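Local coordinates for protein ketosynthase (Streptomyces sp. MSC090213JE08, PDB 6KXD) that probably takes part in polyketide chain building as one chain of the ishigamide ketosynthase/chain length factor pair of a highly reducing type II polyketide synthase, at residues V252-T257 and R274-R279; T19-G24 and E239-A244; Y31-A36 and C65-F70; A94-L99 and I163-K168. All coordinates share one frame; numbering follows the deposited sequence.

Interaction 1: V252-T257 and R274-R279; sequences VLSVET and RRALRR
Ser254 and Glu256 reach from strand 252-257 onto Ala276, where strand 250-259 packs on helix 265-280, part of the layered alpha/beta architecture of the thiolase fold to which this family belongs. The axes of the two segments run roughly antiparallel (151°) and come within 7.2 Å, an approach consistent with the small side chain of Ala276. The tight part lies here. Ser254 OG, set between its own backbone N and carbonyl carbon (chi1 65°), donates to Ala276 O at 2.8 Å, coming from beside the carbonyl and tilted from its plane rather than end-on. Glu256 CG rests on Ala276 CA at 3.5 Å. Val368 and Val370 of strand 365-373 also touch the Ala276 side chain; Leu253 and Ser254 face Val370 as a classic beta bulge.

Toward the more exposed side the fit is looser. The Glu256 chain bends at chi2, and its carboxylate lies between two arginine chains. OE2 meets aliphatic carbon, Arg275 CD at 3.4 Å, whereas its nearest charged atom there, Arg275 NE, stays 4.4 Å off. Arg279 offers a weak salt bridge, with Gln104 and Glu188 of the neighbouring chain packing beside Glu256 and Arg279. Glu256 OE1 sits at the guanidinium edge, in plane, with carboxylate and guanidinium planes 89° apart, 3.4 Å from Arg279 NH1.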
loop_
_atom_site.group_PDB
_atom_site.type_symbol
_atom_site.label_atom_id
_atom_site.label_comp_id
_atom_site.label_asym_id
_atom_site.label_seq_id
_atom_site.Cartn_x
_atom_site.Cartn_y
_atom_site.Cartn_z
ATOM N N VAL B 252 -9.266 17.682 -10.235
ATOM C CA VAL B 252 -9.844 16.650 -9.414
ATOM C C VAL B 252 -10.688 17.321 -8.327
ATOM O O VAL B 252 -10.165 17.871 -7.373
ATOM C CB VAL B 252 -8.773 15.733 -8.796
ATOM C CG1 VAL B 252 -9.435 14.673 -7.946
ATOM C CG2 VAL B 252 -7.865 15.102 -9.842
ATOM N N LEU B 253 -12.014 17.300 -8.519
ATOM C CA LEU B 253 -12.944 17.964 -7.645
ATOM C C LEU B 253 -13.248 17.119 -6.408
ATOM O O LEU B 253 -13.505 17.632 -5.342
ATOM C CB LEU B 253 -14.222 18.239 -8.442
ATOM C CG LEU B 253 -14.064 19.157 -9.643
ATOM C CD1 LEU B 253 -15.432 19.645 -10.064
ATOM C CD2 LEU B 253 -13.161 20.337 -9.339
ATOM N N SER B 254 -13.354 15.807 -6.572
ATOM C CA SER B 254 -13.604 14.962 -5.447
ATOM C C SER B 254 -13.237 13.518 -5.810
ATOM O O SER B 254 -13.248 13.113 -6.963
ATOM C CB SER B 254 -15.033 15.010 -5.027
ATOM O OG SER B 254 -15.810 14.477 -6.065
ATOM N N VAL B 255 -12.866 12.799 -4.770
ATOM C CA VAL B 255 -12.685 11.361 -4.818
ATOM C C VAL B 255 -13.316 10.819 -3.553
ATOM O O VAL B 255 -12.982 11.223 -2.435
ATOM C CB VAL B 255 -11.205 10.957 -4.901
ATOM C CG1 VAL B 255 -11.053 9.446 -4.856
ATOM C CG2 VAL B 255 -10.540 11.532 -6.115
ATOM N N GLU B 256 -14.284 9.931 -3.747
ATOM C CA GLU B 256 -14.992 9.383 -2.670
ATOM C C GLU B 256 -14.932 7.862 -2.806
ATOM O O GLU B 256 -14.810 7.313 -3.912
ATOM C CB GLU B 256 -16.443 9.891 -2.645
ATOM C CG GLU B 256 -16.568 11.358 -2.267
ATOM C CD GLU B 256 -16.086 11.736 -0.864
ATOM O OE1 GLU B 256 -15.385 12.763 -0.737
ATOM O OE2 GLU B 256 -16.429 11.009 0.084
ATOM N N THR B 257 -15.018 7.227 -1.648
ATOM C CA THR B 257 -14.909 5.803 -1.557
ATOM C C THR B 257 -15.893 5.283 -0.530
ATOM O O THR B 257 -16.281 5.978 0.412
ATOM C CB THR B 257 -13.518 5.350 -1.096
ATOM O OG1 THR B 257 -13.329 5.961 0.174
ATOM C CG2 THR B 257 -12.372 5.750 -1.996
ATOM N N ARG B 274 -23.041 9.835 -5.514
ATOM C CA ARG B 274 -23.827 11.017 -5.074
ATOM C C ARG B 274 -23.015 11.866 -4.107
ATOM O O ARG B 274 -23.011 13.109 -4.211
ATOM C CB ARG B 274 -25.142 10.592 -4.420
ATOM C CG ARG B 274 -26.150 10.165 -5.460
ATOM C CD ARG B 274 -27.557 10.057 -4.905
ATOM N NE ARG B 274 -28.386 9.435 -5.923
ATOM C CZ ARG B 274 -28.807 10.012 -7.050
ATOM N NH1 ARG B 274 -28.703 11.318 -7.249
ATOM N NH2 ARG B 274 -29.348 9.256 -7.987
ATOM N N ARG B 275 -22.256 11.204 -3.215
ATOM C CA ARG B 275 -21.383 11.885 -2.322
ATOM C C ARG B 275 -20.291 12.606 -3.124
ATOM O O ARG B 275 -20.020 13.741 -2.836
ATOM C CB ARG B 275 -20.741 10.954 -1.287
ATOM C CG ARG B 275 -20.044 11.673 -0.138
ATOM C CD ARG B 275 -19.656 10.722 0.999
ATOM N NE ARG B 275 -20.169 11.130 2.314
ATOM C CZ ARG B 275 -21.365 10.790 2.821
ATOM N NH1 ARG B 275 -22.205 10.032 2.134
ATOM N NH2 ARG B 275 -21.726 11.215 4.021
ATOM N N ALA B 276 -19.687 11.935 -4.108
ATOM C CA ALA B 276 -18.622 12.552 -4.895
ATOM C C ALA B 276 -19.160 13.798 -5.627
ATOM O O ALA B 276 -18.518 14.863 -5.711
ATOM C CB ALA B 276 -18.028 11.555 -5.844
ATOM N N LEU B 277 -20.359 13.681 -6.166
ATOM C CA LEU B 277 -20.938 14.811 -6.892
ATOM C C LEU B 277 -21.260 15.964 -5.933
ATOM O O LEU B 277 -20.898 17.135 -6.202
ATOM C CB LEU B 277 -22.164 14.314 -7.641
ATOM C CG LEU B 277 -21.891 13.449 -8.869
ATOM C CD1 LEU B 277 -23.167 12.746 -9.292
ATOM C CD2 LEU B 277 -21.336 14.253 -10.040
ATOM N N ARG B 278 -21.889 15.651 -4.805
ATOM C CA ARG B 278 -22.146 16.672 -3.771
ATOM C C ARG B 278 -20.834 17.385 -3.416
ATOM O O ARG B 278 -20.728 18.635 -3.480
ATOM C CB ARG B 278 -22.823 16.031 -2.553
ATOM C CG ARG B 278 -22.901 16.941 -1.332
ATOM C CD ARG B 278 -23.948 16.520 -0.312
ATOM N NE ARG B 278 -24.106 15.070 -0.215
ATOM C CZ ARG B 278 -23.532 14.293 0.704
ATOM N NH1 ARG B 278 -22.690 14.806 1.588
ATOM N NH2 ARG B 278 -23.810 13.000 0.733
ATOM N N ARG B 279 -19.799 16.611 -3.093
ATOM C CA ARG B 279 -18.537 17.189 -2.608
ATOM C C ARG B 279 -17.842 18.014 -3.695
ATOM O O ARG B 279 -17.134 18.949 -3.409
ATOM C CB ARG B 279 -17.637 16.100 -2.022
ATOM C CG ARG B 279 -18.131 15.584 -0.672
ATOM C CD ARG B 279 -17.027 15.056 0.226
ATOM N NE ARG B 279 -16.644 15.962 1.306
ATOM C CZ ARG B 279 -15.509 15.871 2.005
ATOM N NH1 ARG B 279 -14.567 15.021 1.636
ATOM N NH2 ARG B 279 -15.321 16.624 3.077
#

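Interaction 2: T19-G24 and E239-A244; sequences TPVITG and EQAEAA
Val21 and Glu239 form an antiparallel hydrogen-bonded pair where strand 20-29 meets the end of strand 229-240, two neighbours in the sheet of the ketoacyl synthase N-terminal domain. Val21 N reaches Glu239 O at 2.8 Å and Glu239 N returns to Val21 O, both bonds almost straight. Beyond the pair, Ala241 N adds a more bent bond (134°) to Thr19 O, and the chain then leaves in a type I turn, Ala241 to Ala244.

The Glu239 side chain can be followed outward. CB lies 4.3 Å from Val21 CG2; CG passes Thr23 CG2 at 3.8 Å; CD is 3.5 Å from Thr23 OG1; and OE1, by its anti lone pair, takes the hydrogen of Thr23 OG1 at 2.7 Å. OE2 turns to Glu245 N. Both carboxylate oxygens of this buried group are therefore held. A leucine here would probably leave the buried Thr23 hydroxyl, and the Glu245 amide, without their acceptor oxygens.

On the same face Val21 spreads its two methyls: CG2 approaches Ala244 CB at 4.0 Å, and CG1 meets Ala241 CB at 3.7 Å.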
loop_
_atom_site.group_PDB
_atom_site.type_symbol
_atom_site.label_atom_id
_atom_site.label_comp_id
_atom_site.label_asym_id
_atom_site.label_seq_id
_atom_site.Cartn_x
_atom_site.Cartn_y
_atom_site.Cartn_z
ATOM N N THR B 19 -6.787 23.019 -5.267
ATOM C CA THR B 19 -7.428 21.927 -6.009
ATOM C C THR B 19 -6.367 21.243 -6.862
ATOM O O THR B 19 -5.602 21.884 -7.586
ATOM C CB THR B 19 -8.609 22.373 -6.884
ATOM O OG1 THR B 19 -9.697 22.749 -6.038
ATOM C CG2 THR B 19 -9.069 21.283 -7.825
ATOM N N PRO B 20 -6.260 19.903 -6.800
ATOM C CA PRO B 20 -5.308 19.219 -7.666
ATOM C C PRO B 20 -5.785 19.227 -9.119
ATOM O O PRO B 20 -6.979 19.110 -9.398
ATOM C CB PRO B 20 -5.188 17.823 -7.050
ATOM C CG PRO B 20 -6.459 17.622 -6.280
ATOM C CD PRO B 20 -6.970 18.998 -5.882
ATOM N N VAL B 21 -4.818 19.359 -10.015
ATOM C CA VAL B 21 -5.015 19.344 -11.389
ATOM C C VAL B 21 -4.100 18.290 -11.969
ATOM O O VAL B 21 -2.955 18.158 -11.556
ATOM C CB VAL B 21 -4.791 20.724 -12.039
ATOM C CG1 VAL B 21 -5.861 21.695 -11.562
ATOM C CG2 VAL B 21 -3.417 21.303 -11.793
ATOM N N ILE B 22 -4.644 17.578 -12.953
ATOM C CA ILE B 22 -3.853 16.741 -13.744
ATOM C C ILE B 22 -3.283 17.574 -14.893
ATOM O O ILE B 22 -4.056 18.134 -15.664
ATOM C CB ILE B 22 -4.689 15.592 -14.286
ATOM C CG1 ILE B 22 -5.228 14.716 -13.154
ATOM C CG2 ILE B 22 -3.871 14.838 -15.292
ATOM C CD1 ILE B 22 -6.187 13.642 -13.664
ATOM N N THR B 23 -1.959 17.565 -15.045
ATOM C CA THR B 23 -1.288 18.389 -16.090
ATOM C C THR B 23 -0.584 17.515 -17.107
ATOM O O THR B 23 0.005 18.028 -18.065
ATOM C CB THR B 23 -0.325 19.381 -15.436
ATOM O OG1 THR B 23 0.687 18.563 -14.854
ATOM C CG2 THR B 23 -1.016 20.236 -14.404
ATOM N N GLY B 24 -0.732 16.194 -16.976
ATOM C CA GLY B 24 -0.132 15.302 -17.904
ATOM C C GLY B 24 -0.540 13.869 -17.596
ATOM O O GLY B 24 -0.939 13.592 -16.479
ATOM N N GLU B 239 -0.637 18.342 -9.947
ATOM C CA GLU B 239 -0.061 19.562 -9.352
ATOM C C GLU B 239 -1.182 20.321 -8.646
ATOM O O GLU B 239 -2.359 19.982 -8.795
ATOM C CB GLU B 239 0.559 20.444 -10.441
ATOM C CG GLU B 239 1.325 19.672 -11.471
ATOM C CD GLU B 239 2.202 20.545 -12.333
ATOM O OE1 GLU B 239 2.256 20.305 -13.540
ATOM O OE2 GLU B 239 2.833 21.476 -11.750
ATOM N N GLN B 240 -0.800 21.322 -7.854
ATOM C CA GLN B 240 -1.740 22.237 -7.232
ATOM C C GLN B 240 -2.084 23.281 -8.289
ATOM O O GLN B 240 -1.198 23.716 -9.067
ATOM C CB GLN B 240 -1.126 22.847 -5.970
ATOM C CG GLN B 240 -0.562 21.824 -5.003
ATOM C CD GLN B 240 -1.473 21.582 -3.830
ATOM O OE1 GLN B 240 -2.540 20.967 -3.935
ATOM N NE2 GLN B 240 -1.034 22.075 -2.689
ATOM N N ALA B 241 -3.365 23.631 -8.376
ATOM C CA ALA B 241 -3.824 24.436 -9.513
ATOM C C ALA B 241 -3.023 25.755 -9.546
ATOM O O ALA B 241 -2.428 26.097 -10.576
ATOM C CB ALA B 241 -5.316 24.643 -9.401
ATOM N N GLU B 242 -2.864 26.369 -8.375
ATOM C CA GLU B 242 -2.089 27.630 -8.209
ATOM C C GLU B 242 -0.717 27.499 -8.874
ATOM O O GLU B 242 -0.317 28.348 -9.697
ATOM C CB GLU B 242 -1.816 27.985 -6.743
ATOM C CG GLU B 242 -3.003 27.821 -5.818
ATOM C CD GLU B 242 -3.102 26.448 -5.176
ATOM O OE1 GLU B 242 -2.134 26.022 -4.501
ATOM O OE2 GLU B 242 -4.144 25.801 -5.370
ATOM N N ALA B 243 -0.013 26.419 -8.518
ATOM C CA ALA B 243 1.399 26.317 -8.767
ATOM C C ALA B 243 1.674 25.581 -10.080
ATOM O O ALA B 243 2.817 25.380 -10.434
ATOM C CB ALA B 243 2.047 25.636 -7.586
ATOM N N ALA B 244 0.626 25.187 -10.807
ATOM C CA ALA B 244 0.793 24.282 -11.934
ATOM C C ALA B 244 1.740 24.905 -12.957
ATOM O O ALA B 244 1.507 26.015 -13.400
ATOM C CB ALA B 244 -0.535 23.947 -12.554
#

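Interaction 3: Y31-A36 and C65-F70; sequences YGIGRA and CTVPGF
Ile33 reaches Phe70 with CG1 opposite its carbonyl carbon (chi1 -56°) and CD1 extended beyond it (chi2 176°), which carries the terminal methyl across to segment 65-70. In Phe70, CG is set opposite the backbone N (chi1 -170°), and the ring presents its edge. Ile33 CD1 meets that edge near the ring plane, 3.7 Å from Phe70 CD1, so the methyl is not laid over the face. The two side chains cross at about a right angle.

Segment 65-70 receives the isoleucine in a type II turn running from Val67 to Phe70. Ile33 CG1 lies 4.1 Å from Val67 CG1 at the start of the turn, and Ile33 CD1 lies 3.8 Å from Gly69 O near its end. Pro68, in the exposed part of the turn, lays CD 3.7 Å from Gly32 N and CG 3.7 Å from Gly32 CA. The backbone angles of Gly32 would push a CB against the carbonyl oxygen of Tyr31, so a bare CA suits this position. The evidence across the two segments is of van der Waals contact alone.

Gly34, at the N-cap, leads on into helix 35-44. Val93 of helix 86-99 touches both Ile33 and Phe70, and Gln75 of helix 72-76 does the same. Val28 of strand 20-29 touches Val67 and Phe70, so these two side chains meet strand 20-29 and helix 86-99, while Pro68 and Gly69 stay at the surface.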
loop_
_atom_site.group_PDB
_atom_site.type_symbol
_atom_site.label_atom_id
_atom_site.label_comp_id
_atom_site.label_asym_id
_atom_site.label_seq_id
_atom_site.Cartn_x
_atom_site.Cartn_y
_atom_site.Cartn_z
ATOM N N TYR B 31 -3.882 -0.848 -26.090
ATOM C CA TYR B 31 -3.839 -0.026 -27.279
ATOM C C TYR B 31 -2.425 0.180 -27.795
ATOM O O TYR B 31 -2.285 0.521 -28.939
ATOM C CB TYR B 31 -4.458 1.338 -27.029
ATOM C CG TYR B 31 -5.953 1.251 -26.889
ATOM C CD1 TYR B 31 -6.679 0.506 -27.805
ATOM C CD2 TYR B 31 -6.640 1.913 -25.892
ATOM C CE1 TYR B 31 -8.051 0.400 -27.717
ATOM C CE2 TYR B 31 -8.025 1.829 -25.798
ATOM C CZ TYR B 31 -8.729 1.063 -26.716
ATOM O OH TYR B 31 -10.091 0.912 -26.682
ATOM N N GLY B 32 -1.418 -0.021 -26.942
ATOM C CA GLY B 32 -0.057 0.137 -27.350
ATOM C C GLY B 32 0.744 0.876 -26.318
ATOM O O GLY B 32 0.316 1.072 -25.185
ATOM N N ILE B 33 1.938 1.301 -26.709
ATOM C CA ILE B 33 2.755 2.028 -25.812
ATOM C C ILE B 33 2.558 3.519 -26.027
ATOM O O ILE B 33 2.873 4.040 -27.069
ATOM C CB ILE B 33 4.220 1.636 -26.002
ATOM C CG1 ILE B 33 4.394 0.132 -25.833
ATOM C CG2 ILE B 33 5.071 2.454 -25.046
ATOM C CD1 ILE B 33 5.775 -0.362 -26.103
ATOM N N GLY B 34 2.143 4.221 -24.983
ATOM C CA GLY B 34 2.153 5.615 -24.999
ATOM C C GLY B 34 0.764 6.162 -24.968
ATOM O O GLY B 34 -0.183 5.451 -25.348
ATOM N N ARG B 35 0.680 7.403 -24.480
ATOM C CA ARG B 35 -0.500 8.207 -24.395
ATOM C C ARG B 35 -1.178 8.264 -25.770
ATOM O O ARG B 35 -2.391 8.152 -25.851
ATOM C CB ARG B 35 -0.119 9.603 -23.891
ATOM C CG ARG B 35 -1.114 10.712 -24.183
ATOM C CD ARG B 35 -0.732 12.033 -23.527
ATOM N NE ARG B 35 0.710 12.235 -23.479
ATOM C CZ ARG B 35 1.478 12.612 -24.503
ATOM N NH1 ARG B 35 0.946 13.090 -25.620
ATOM N NH2 ARG B 35 2.789 12.490 -24.401
ATOM N N ALA B 36 -0.390 8.472 -26.828
ATOM C CA ALA B 36 -0.956 8.676 -28.184
ATOM C C ALA B 36 -1.726 7.426 -28.607
ATOM O O ALA B 36 -2.859 7.523 -29.104
ATOM C CB ALA B 36 0.137 9.003 -29.173
ATOM N N CYS B 65 -5.848 -9.170 -23.629
ATOM C CA CYS B 65 -5.600 -7.830 -24.016
ATOM C C CYS B 65 -4.248 -7.409 -23.444
ATOM O O CYS B 65 -4.168 -6.692 -22.434
ATOM C CB CYS B 65 -6.713 -6.894 -23.567
ATOM S SG CYS B 65 -8.343 -7.389 -24.184
ATOM N N THR B 66 -3.192 -7.898 -24.090
ATOM C CA THR B 66 -1.846 -7.556 -23.713
ATOM C C THR B 66 -1.471 -6.254 -24.422
ATOM O O THR B 66 -2.095 -5.832 -25.422
ATOM C CB THR B 66 -0.854 -8.677 -24.078
ATOM O OG1 THR B 66 -1.237 -9.108 -25.375
ATOM C CG2 THR B 66 -0.848 -9.850 -23.121
ATOM N N VAL B 67 -0.409 -5.638 -23.913
ATOM C CA VAL B 67 0.203 -4.508 -24.565
ATOM C C VAL B 67 0.896 -5.032 -25.824
ATOM O O VAL B 67 1.806 -5.813 -25.704
ATOM C CB VAL B 67 1.219 -3.791 -23.661
ATOM C CG1 VAL B 67 1.779 -2.579 -24.341
ATOM C CG2 VAL B 67 0.606 -3.369 -22.344
ATOM N N PRO B 68 0.493 -4.614 -27.032
ATOM C CA PRO B 68 1.111 -5.117 -28.259
ATOM C C PRO B 68 2.525 -4.526 -28.398
ATOM O O PRO B 68 2.738 -3.338 -28.089
ATOM C CB PRO B 68 0.192 -4.576 -29.342
ATOM C CG PRO B 68 -0.254 -3.245 -28.773
ATOM C CD PRO B 68 -0.493 -3.553 -27.297
ATOM N N GLY B 69 3.466 -5.363 -28.824
ATOM C CA GLY B 69 4.811 -4.909 -29.163
ATOM C C GLY B 69 5.601 -4.524 -27.922
ATOM O O GLY B 69 6.448 -3.644 -27.977
ATOM N N PHE B 70 5.290 -5.147 -26.783
ATOM C CA PHE B 70 5.923 -4.737 -25.538
ATOM C C PHE B 70 7.016 -5.727 -25.159
ATOM O O PHE B 70 6.713 -6.826 -24.796
ATOM C CB PHE B 70 4.946 -4.642 -24.366
ATOM C CG PHE B 70 5.569 -3.989 -23.161
ATOM C CD1 PHE B 70 5.731 -2.616 -23.113
ATOM C CD2 PHE B 70 6.024 -4.736 -22.092
ATOM C CE1 PHE B 70 6.304 -1.999 -22.012
ATOM C CE2 PHE B 70 6.620 -4.122 -20.998
ATOM C CZ PHE B 70 6.764 -2.756 -20.961
#

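Interaction 4: A94-L99 and I163-K168; sequences ASDGLL and IRHDLK
Asp96 and Arg164 join helix 86-99 to the C-terminal end of helix 156-165, a helix-helix contact of the ketoacyl synthase N-terminal domain, made just before the second helix closes in a Schellman motif at Asp166. The side chains cross at about a right angle, yet their flat ends are turned to within 26° of each other. The arginine therefore grips side-on with two nitrogens: NE gives to Asp96 OD1 at 2.8 Å and NH2 to Asp96 OD2, also 2.8 Å, both oxygens being met on their syn side. Arg164 is extended from CG to NE, CG opposite the backbone N, and this straight chain brings the guanidinium edge level with the carboxylate. An alanine at Arg164 is likely to leave the Asp96 carboxylate without its countercharge and free to turn.

His165 stands differently. The Asp96 carboxylate is steeply inclined to its ring, 79° between planes, and OD1 lies at the ring edge, 3.0 Å from His165 CE1. Close to the ring plane, NE2 donates to Ser95 OG at 2.8 Å; that hydroxyl also bonds to Leu92 O one turn back in its own helix, so it is held from both sides of the contact. The two faces of the imidazole are covered as well. Arg164 CG lies over one, offset toward the rim. Against the opposite face a CH-pi contact forms, Leu99 CD1 standing 3.7 Å from the centroid of the His165 ring and 19° off its normal.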
loop_
_atom_site.group_PDB
_atom_site.type_symbol
_atom_site.label_atom_id
_atom_site.label_comp_id
_atom_site.label_asym_id
_atom_site.label_seq_id
_atom_site.Cartn_x
_atom_site.Cartn_y
_atom_site.Cartn_z
ATOM N N ALA B 94 5.670 3.724 -18.588
ATOM C CA ALA B 94 4.678 4.752 -18.454
ATOM C C ALA B 94 5.303 6.020 -17.863
ATOM O O ALA B 94 4.925 7.142 -18.238
ATOM C CB ALA B 94 3.518 4.269 -17.624
ATOM N N SER B 95 6.236 5.851 -16.904
ATOM C CA SER B 95 6.852 6.982 -16.228
ATOM C C SER B 95 7.608 7.840 -17.238
ATOM O O SER B 95 7.635 9.031 -17.065
ATOM C CB SER B 95 7.733 6.607 -15.062
ATOM O OG SER B 95 8.921 5.960 -15.440
ATOM N N ASP B 96 8.286 7.185 -18.166
ATOM C CA ASP B 96 9.024 7.865 -19.219
ATOM C C ASP B 96 8.083 8.691 -20.098
ATOM O O ASP B 96 8.403 9.839 -20.423
ATOM C CB ASP B 96 9.770 6.867 -20.090
ATOM C CG ASP B 96 11.070 6.389 -19.469
ATOM O OD1 ASP B 96 11.305 6.693 -18.281
ATOM O OD2 ASP B 96 11.802 5.677 -20.181
ATOM N N GLY B 97 6.930 8.119 -20.455
ATOM C CA GLY B 97 5.904 8.838 -21.248
ATOM C C GLY B 97 5.407 10.059 -20.506
ATOM O O GLY B 97 5.067 11.079 -21.102
ATOM N N LEU B 98 5.344 9.968 -19.172
ATOM C CA LEU B 98 4.827 11.033 -18.388
ATOM C C LEU B 98 5.854 12.155 -18.245
ATOM O O LEU B 98 5.510 13.285 -18.426
ATOM C CB LEU B 98 4.409 10.529 -17.018
ATOM C CG LEU B 98 3.659 11.548 -16.183
ATOM C CD1 LEU B 98 2.318 11.835 -16.841
ATOM C CD2 LEU B 98 3.505 11.037 -14.764
ATOM N N LEU B 99 7.096 11.808 -17.903
ATOM C CA LEU B 99 8.081 12.809 -17.511
ATOM C C LEU B 99 8.944 13.302 -18.681
ATOM O O LEU B 99 9.558 14.357 -18.555
ATOM C CB LEU B 99 8.973 12.222 -16.428
ATOM C CG LEU B 99 8.227 11.769 -15.187
ATOM C CD1 LEU B 99 9.226 11.223 -14.201
ATOM C CD2 LEU B 99 7.406 12.915 -14.598
ATOM N N ILE B 163 13.940 5.392 -8.650
ATOM C CA ILE B 163 15.366 5.165 -8.968
ATOM C C ILE B 163 15.603 5.728 -10.359
ATOM O O ILE B 163 16.535 6.473 -10.571
ATOM C CB ILE B 163 15.759 3.685 -8.889
ATOM C CG1 ILE B 163 15.763 3.233 -7.425
ATOM C CG2 ILE B 163 17.092 3.383 -9.584
ATOM C CD1 ILE B 163 15.718 1.744 -7.292
ATOM N N ARG B 164 14.698 5.374 -11.278
ATOM C CA ARG B 164 14.827 5.722 -12.671
ATOM C C ARG B 164 14.876 7.251 -12.871
ATOM O O ARG B 164 15.659 7.696 -13.658
ATOM C CB ARG B 164 13.688 5.119 -13.483
ATOM C CG ARG B 164 13.832 5.358 -14.976
ATOM C CD ARG B 164 12.796 4.570 -15.731
ATOM N NE ARG B 164 12.965 4.679 -17.164
ATOM C CZ ARG B 164 13.810 3.967 -17.847
ATOM N NH1 ARG B 164 14.648 3.172 -17.197
ATOM N NH2 ARG B 164 13.872 4.095 -19.153
ATOM N N HIS B 165 14.045 8.026 -12.160
ATOM C CA HIS B 165 13.879 9.447 -12.400
ATOM C C HIS B 165 14.409 10.288 -11.249
ATOM O O HIS B 165 14.044 11.476 -11.137
ATOM C CB HIS B 165 12.416 9.765 -12.661
ATOM C CG HIS B 165 11.960 9.100 -13.900
ATOM N ND1 HIS B 165 12.428 9.480 -15.173
ATOM C CD2 HIS B 165 11.124 8.066 -14.081
ATOM C CE1 HIS B 165 11.889 8.690 -16.069
ATOM N NE2 HIS B 165 11.095 7.781 -15.416
ATOM N N ASP B 166 15.157 9.639 -10.351
ATOM C CA ASP B 166 15.703 10.282 -9.192
ATOM C C ASP B 166 14.623 11.039 -8.426
ATOM O O ASP B 166 14.708 12.277 -8.203
ATOM C CB ASP B 166 16.871 11.196 -9.594
ATOM C CG ASP B 166 17.842 11.412 -8.445
ATOM O OD1 ASP B 166 17.548 10.927 -7.342
ATOM O OD2 ASP B 166 18.875 12.058 -8.661
ATOM N N LEU B 167 13.603 10.301 -7.954
ATOM C CA LEU B 167 12.551 10.893 -7.196
ATOM C C LEU B 167 12.710 10.537 -5.717
ATOM O O LEU B 167 12.188 9.530 -5.210
ATOM C CB LEU B 167 11.205 10.435 -7.768
ATOM C CG LEU B 167 11.011 10.685 -9.261
ATOM C CD1 LEU B 167 9.728 10.061 -9.762
ATOM C CD2 LEU B 167 10.984 12.172 -9.594
ATOM N N LYS B 168 13.355 11.446 -4.969
ATOM C CA LYS B 168 13.588 11.232 -3.560
ATOM C C LYS B 168 12.389 11.598 -2.683
ATOM O O LYS B 168 12.440 11.456 -1.472
ATOM C CB LYS B 168 14.819 12.031 -3.124
ATOM C CG LYS B 168 16.112 11.578 -3.774
ATOM C CD LYS B 168 17.307 12.391 -3.298
ATOM C CE LYS B 168 18.289 12.682 -4.408
ATOM N NZ LYS B 168 18.807 11.436 -4.998
#

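From the N terminus, strand 20-29 opens interaction 2 at residues 19-24, and that loop closes only at 239-244, 215 residues later. Interactions 3 and 4 lie within it and follow one another: 31-36 closes with 65-70, then 94-99 closes with 163-168. Interaction 1 comes after interaction 2 has closed, so no two loops cross. Strand 20-29 is the common element. It neighbours strands 229-240, 32-33 and 250-259, linking interactions 2, 3 and 1 through the sheet; Pro20 O lies 2.8 Å from Val252 N, probably hydrogen-bonded. Leu98 CD1 packs at 3.6 Å on Gly24 C, bringing helix 86-99 of interaction 4 onto the same strand. Interactions 1 and 3 lie on opposite sides of the chain's centre.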